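Local coordinates for protein enoyl-CoA hydratase (Mycobacterium tuberculosis, PDB 5KJP) that probably hydrates the double bond of 2-enoyl-CoA thioesters in fatty acid metabolism, as a member of the crotonase superfamily, at residues A[47-52]-A[92-96]. Numbering follows the deposited sequence.
Sequences LADAMD and RGLGF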
loop_
_atom_site.group_PDB
_atom_site.type_symbol
_atom_site.label_atom_id
_atom_site.label_comp_id
_atom_site.label_asym_id
_atom_site.label_seq_id
_atom_site.Cartn_x
_atom_site.Cartn_y
_atom_site.Cartn_z
ATOM N N LEU A 47 -23.372 -15.918 -10.756
ATOM C CA LEU A 47 -22.274 -15.625 -9.839
ATOM C C LEU A 47 -22.782 -15.407 -8.416
ATOM O O LEU A 47 -22.186 -15.903 -7.458
ATOM C CB LEU A 47 -21.491 -14.394 -10.314
ATOM C CG LEU A 47 -20.678 -14.602 -11.594
ATOM C CD1 LEU A 47 -20.038 -13.300 -12.072
ATOM C CD2 LEU A 47 -19.621 -15.675 -11.368
ATOM N N ALA A 48 -23.880 -14.665 -8.284
ATOM C CA ALA A 48 -24.453 -14.386 -6.972
ATOM C C ALA A 48 -24.919 -15.679 -6.303
ATOM O O ALA A 48 -24.674 -15.894 -5.114
ATOM C CB ALA A 48 -25.607 -13.401 -7.092
ATOM N N ASP A 49 -25.577 -16.536 -7.078
ATOM C CA ASP A 49 -26.041 -17.823 -6.573
ATOM C C ASP A 49 -24.875 -18.691 -6.102
ATOM O O ASP A 49 -24.968 -19.364 -5.073
ATOM C CB ASP A 49 -26.835 -18.570 -7.645
ATOM C CG ASP A 49 -28.206 -17.952 -7.909
ATOM O OD1 ASP A 49 -28.681 -17.131 -7.090
ATOM O OD2 ASP A 49 -28.812 -18.306 -8.943
ATOM N N ALA A 50 -23.781 -18.678 -6.862
ATOM C CA ALA A 50 -22.594 -19.462 -6.520
ATOM C C ALA A 50 -21.970 -18.991 -5.205
ATOM O O ALA A 50 -21.557 -19.803 -4.374
ATOM C CB ALA A 50 -21.570 -19.393 -7.651
HETATM N N MSE A 51 -21.899 -17.676 -5.015
HETATM C CA MSE A 51 -21.359 -17.127 -3.774
HETATM C C MSE A 51 -22.269 -17.466 -2.588
HETATM O O MSE A 51 -21.777 -17.746 -1.485
HETATM C CB MSE A 51 -21.156 -15.610 -3.890
HETATM C CG MSE A 51 -20.144 -15.182 -4.953
HETATM SE SE MSE A 51 -18.444 -16.178 -4.922
HETATM C CE MSE A 51 -17.841 -15.728 -6.731
ATOM N N ASP A 52 -23.585 -17.452 -2.813
ATOM C CA ASP A 52 -24.542 -17.868 -1.784
ATOM C C ASP A 52 -24.319 -19.327 -1.424
ATOM O O ASP A 52 -24.371 -19.710 -0.250
ATOM C CB ASP A 52 -25.997 -17.671 -2.239
ATOM C CG ASP A 52 -26.378 -16.208 -2.380
ATOM O OD1 ASP A 52 -25.631 -15.341 -1.883
ATOM O OD2 ASP A 52 -27.433 -15.926 -2.987
ATOM N N ARG A 92 -25.697 -6.289 -4.755
ATOM C CA ARG A 92 -24.697 -7.285 -5.136
ATOM C C ARG A 92 -23.697 -6.749 -6.150
ATOM O O ARG A 92 -22.549 -7.187 -6.184
ATOM C CB ARG A 92 -25.373 -8.533 -5.708
ATOM C CG ARG A 92 -26.241 -9.305 -4.723
ATOM C CD ARG A 92 -26.900 -10.486 -5.421
ATOM N NE ARG A 92 -27.769 -11.268 -4.540
ATOM C CZ ARG A 92 -27.340 -12.209 -3.701
ATOM N NH1 ARG A 92 -26.046 -12.489 -3.605
ATOM N NH2 ARG A 92 -28.213 -12.871 -2.950
ATOM N N GLY A 93 -24.144 -5.819 -6.989
ATOM C CA GLY A 93 -23.299 -5.251 -8.026
ATOM C C GLY A 93 -23.190 -6.150 -9.246
ATOM O O GLY A 93 -24.163 -6.788 -9.658
ATOM N N LEU A 94 -21.999 -6.193 -9.832
ATOM C CA LEU A 94 -21.746 -7.047 -10.977
ATOM C C LEU A 94 -21.468 -8.449 -10.468
ATOM O O LEU A 94 -20.325 -8.802 -10.178
ATOM C CB LEU A 94 -20.571 -6.517 -11.807
ATOM C CG LEU A 94 -20.399 -7.094 -13.214
ATOM C CD1 LEU A 94 -21.529 -6.625 -14.125
ATOM C CD2 LEU A 94 -19.029 -6.734 -13.797
ATOM N N GLY A 95 -22.523 -9.242 -10.329
ATOM C CA GLY A 95 -22.397 -10.556 -9.733
ATOM C C GLY A 95 -22.254 -10.482 -8.223
ATOM O O GLY A 95 -23.175 -10.843 -7.492
ATOM N N PHE A 96 -21.104 -10.001 -7.757
ATOM C CA PHE A 96 -20.813 -9.966 -6.329
ATOM C C PHE A 96 -19.853 -8.829 -5.950
ATOM O O PHE A 96 -19.340 -8.798 -4.835
ATOM C CB PHE A 96 -20.222 -11.311 -5.881
ATOM C CG PHE A 96 -18.924 -11.659 -6.564
ATOM C CD1 PHE A 96 -18.919 -12.266 -7.816
ATOM C CD2 PHE A 96 -17.707 -11.359 -5.964
ATOM C CE1 PHE A 96 -17.721 -12.572 -8.453
ATOM C CE2 PHE A 96 -16.507 -11.662 -6.594
ATOM C CZ PHE A 96 -16.510 -12.269 -7.839
#
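The selenomethionine M51 lays its terminal methyl over one face of the F96 ring, CE standing 3.8 Å from the ring centroid and 19° off the normal, a CH-pi contact. Its selenium stays above the same face but farther away, the longer component of a Met-aromatic pair. A bend at chi2 in the flexible chain brings the methyl to the ring. L47 meets the ring at its edge instead, with CB 4.2 Å from F96 CD1, and the phenyl group thus packs against residues one helical turn apart. This is the tight, buried side of the contact, where L120 touches both L47 and F96 and L105 covers M51 and F96. In the crotonase fold, helix 41-56 lies against the central sheet, with L47 and M51 also resting on I28 of strand 25-30; segment 92-96 takes in the second strand of a small antiparallel pair, 88-89 with 93-94, whose classic beta bulge is at R92 and G93, and then turns into a loop that packs against the same helix. G95 lets L47 approach its backbone closely, L47 CB lying 4.0 Å from G95 CA, and its positive phi of 76° suits a residue without a side chain. The small methyl of A48 fits closely here, A48 CB lying 3.6 Å from both G95 O and R92 CD. Beyond it the packing gives way to a looser, partly exposed side. R92, extended from CG to NE, passes its aliphatic part over A48 and offers its guanidinium to D52. The salt bridge is two-pronged but weak, R92 NH1 to D52 OD1 at 3.4 Å and R92 NH2 to D52 OD2 at 3.2 Å, and the carboxylate and guanidinium planes are turned 58° apart.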